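Side-chain contact in aspartate aminotransferase, mitochondrial (Trypanosoma brucei brucei, PDB 4W5K), which probably transfers amino groups between L-aspartate and 2-oxoglutarate as a homodimer, using pyridoxal 5'-phosphate as cofactor: residues A63-I68 against L277-Y282. The protein carries 1 engineered substitution. Numbering follows the deposited sequence.
Sequences APVTGI and LIRPMY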
loop_
_atom_site.group_PDB
_atom_site.type_symbol
_atom_site.label_atom_id
_atom_site.label_comp_id
_atom_site.label_asym_id
_atom_site.label_seq_id
_atom_site.Cartn_x
_atom_site.Cartn_y
_atom_site.Cartn_z
ATOM N N ALA A 63 -6.351 8.983 4.960
ATOM C CA ALA A 63 -7.074 9.429 3.770
ATOM C C ALA A 63 -8.352 8.602 3.619
ATOM O O ALA A 63 -8.476 7.525 4.221
ATOM C CB ALA A 63 -6.185 9.284 2.498
ATOM N N PRO A 64 -9.309 9.092 2.805
ATOM C CA PRO A 64 -10.417 8.200 2.453
ATOM C C PRO A 64 -9.927 6.933 1.780
ATOM O O PRO A 64 -8.844 6.900 1.203
ATOM C CB PRO A 64 -11.275 9.033 1.484
ATOM C CG PRO A 64 -10.882 10.476 1.761
ATOM C CD PRO A 64 -9.426 10.413 2.147
ATOM N N VAL A 65 -10.747 5.883 1.846
ATOM C CA VAL A 65 -10.385 4.617 1.203
ATOM C C VAL A 65 -9.982 4.770 -0.270
ATOM O O VAL A 65 -9.025 4.139 -0.726
ATOM C CB VAL A 65 -11.583 3.611 1.296
ATOM C CG1 VAL A 65 -12.816 4.181 0.617
ATOM C CG2 VAL A 65 -11.215 2.279 0.676
ATOM N N THR A 66 -10.671 5.652 -0.987
ATOM C CA THR A 66 -10.406 5.852 -2.426
ATOM C C THR A 66 -9.369 6.939 -2.699
ATOM O O THR A 66 -9.058 7.239 -3.855
ATOM C CB THR A 66 -11.716 6.175 -3.151
ATOM O OG1 THR A 66 -12.459 7.103 -2.345
ATOM C CG2 THR A 66 -12.563 4.906 -3.270
ATOM N N GLY A 67 -8.803 7.496 -1.636
ATOM C CA GLY A 67 -7.683 8.422 -1.755
ATOM C C GLY A 67 -8.059 9.847 -1.450
ATOM O O GLY A 67 -9.250 10.175 -1.267
ATOM N N ILE A 68 -7.041 10.706 -1.345
ATOM C CA ILE A 68 -7.281 12.127 -1.206
ATOM C C ILE A 68 -8.048 12.632 -2.436
ATOM O O ILE A 68 -7.572 12.493 -3.579
ATOM C CB ILE A 68 -5.949 12.915 -1.047
ATOM C CG1 ILE A 68 -5.201 12.425 0.208
ATOM C CG2 ILE A 68 -6.232 14.408 -0.987
ATOM C CD1 ILE A 68 -3.961 13.232 0.517
ATOM N N LEU A 277 -12.619 -3.546 -2.484
ATOM C CA LEU A 277 -11.362 -4.230 -2.792
ATOM C C LEU A 277 -10.202 -3.651 -1.990
ATOM O O LEU A 277 -9.329 -4.378 -1.521
ATOM C CB LEU A 277 -11.026 -4.123 -4.284
ATOM C CG LEU A 277 -11.926 -4.949 -5.221
ATOM C CD1 LEU A 277 -11.690 -4.575 -6.680
ATOM C CD2 LEU A 277 -11.657 -6.440 -4.997
ATOM N N ILE A 278 -10.196 -2.335 -1.867
ATOM C CA ILE A 278 -9.119 -1.624 -1.161
ATOM C C ILE A 278 -9.134 -1.905 0.350
ATOM O O ILE A 278 -8.101 -2.204 0.936
ATOM C CB ILE A 278 -9.227 -0.121 -1.380
ATOM C CG1 ILE A 278 -8.945 0.229 -2.855
ATOM C CG2 ILE A 278 -8.238 0.650 -0.450
ATOM C CD1 ILE A 278 -9.611 1.518 -3.272
ATOM N N ARG A 279 -10.302 -1.782 0.972
ATOM C CA ARG A 279 -10.357 -1.829 2.425
ATOM C C ARG A 279 -9.756 -3.123 3.021
ATOM O O ARG A 279 -8.937 -3.040 3.944
ATOM C CB ARG A 279 -11.792 -1.631 2.910
ATOM C CG ARG A 279 -11.880 -1.509 4.399
ATOM C CD ARG A 279 -13.283 -1.127 4.867
ATOM N NE ARG A 279 -13.709 0.175 4.348
ATOM C CZ ARG A 279 -14.587 0.336 3.358
ATOM N NH1 ARG A 279 -15.141 -0.726 2.781
ATOM N NH2 ARG A 279 -14.923 1.555 2.951
ATOM N N PRO A 280 -10.104 -4.313 2.472
ATOM C CA PRO A 280 -9.502 -5.537 3.019
ATOM C C PRO A 280 -8.121 -5.880 2.442
ATOM O O PRO A 280 -7.594 -6.941 2.763
ATOM C CB PRO A 280 -10.529 -6.614 2.646
ATOM C CG PRO A 280 -11.041 -6.131 1.313
ATOM C CD PRO A 280 -11.174 -4.633 1.497
ATOM N N MET A 281 -7.531 -4.989 1.651
ATOM C CA MET A 281 -6.151 -5.185 1.210
ATOM C C MET A 281 -5.167 -4.302 2.019
ATOM O O MET A 281 -4.162 -4.806 2.510
ATOM C CB MET A 281 -6.003 -4.888 -0.273
ATOM C CG MET A 281 -4.704 -5.423 -0.818
ATOM S SD MET A 281 -4.503 -5.108 -2.590
ATOM C CE MET A 281 -5.783 -6.202 -3.222
ATOM N N TYR A 282 -5.473 -3.014 2.158
ATOM C CA TYR A 282 -4.560 -2.083 2.869
ATOM C C TYR A 282 -5.313 -0.919 3.531
ATOM O O TYR A 282 -4.685 0.034 3.992
ATOM C CB TYR A 282 -3.465 -1.539 1.898
ATOM C CG TYR A 282 -3.988 -0.816 0.683
ATOM C CD1 TYR A 282 -4.240 0.556 0.701
ATOM C CD2 TYR A 282 -4.237 -1.519 -0.508
ATOM C CE1 TYR A 282 -4.708 1.224 -0.462
ATOM C CE2 TYR A 282 -4.712 -0.871 -1.631
ATOM C CZ TYR A 282 -4.958 0.476 -1.593
ATOM O OH TYR A 282 -5.404 1.088 -2.743
HETATM O O HOH W 1 -6.554 3.481 -2.221
#
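With chi1 at 59°, Val65 sends CG2 away from its own N and out to Ile278, whose CG2 is likewise trans to its N. Val65 CG2 meets Ile278 CG2 at 3.6 Å, and the side chains run at a slant to each other. Val65 CG2 also lies 3.7 Å from Ile278 CB. Val65 CG1 lies 4.1 Å from Arg279 NH2. The arginine chain bends at chi3 (-62°), and the two side chains cross at about a right angle. Ile278 CD1 passes 3.7 Å from Val65 O and lies near Thr66.

No direct hydrogen bond joins the segments. A water bridges them: it donates to Val65 O at 3.0 Å and accepts from Tyr282 OH at 2.7 Å.

The contact sits at the dimer interface near the cofactor site. The Arg279 side chain is about 9 Å from a bound pyridoxal-5'-phosphate. Arg279 O and Tyr282 O accept hydrogen bonds from Asn130 ND2 and Arg253 NH2 of the second subunit.

Val65 and Thr66 are the middle residues of a type I turn from Pro64 to Gly67, before helix 69-80. The turn packs on helix 264-282 just before its kink at Pro280 and Met281. Strand 92-97 lies beside both, with Cys95 touching Thr66 and Ile278. Helix 99-110 packs against Leu277 and Met281.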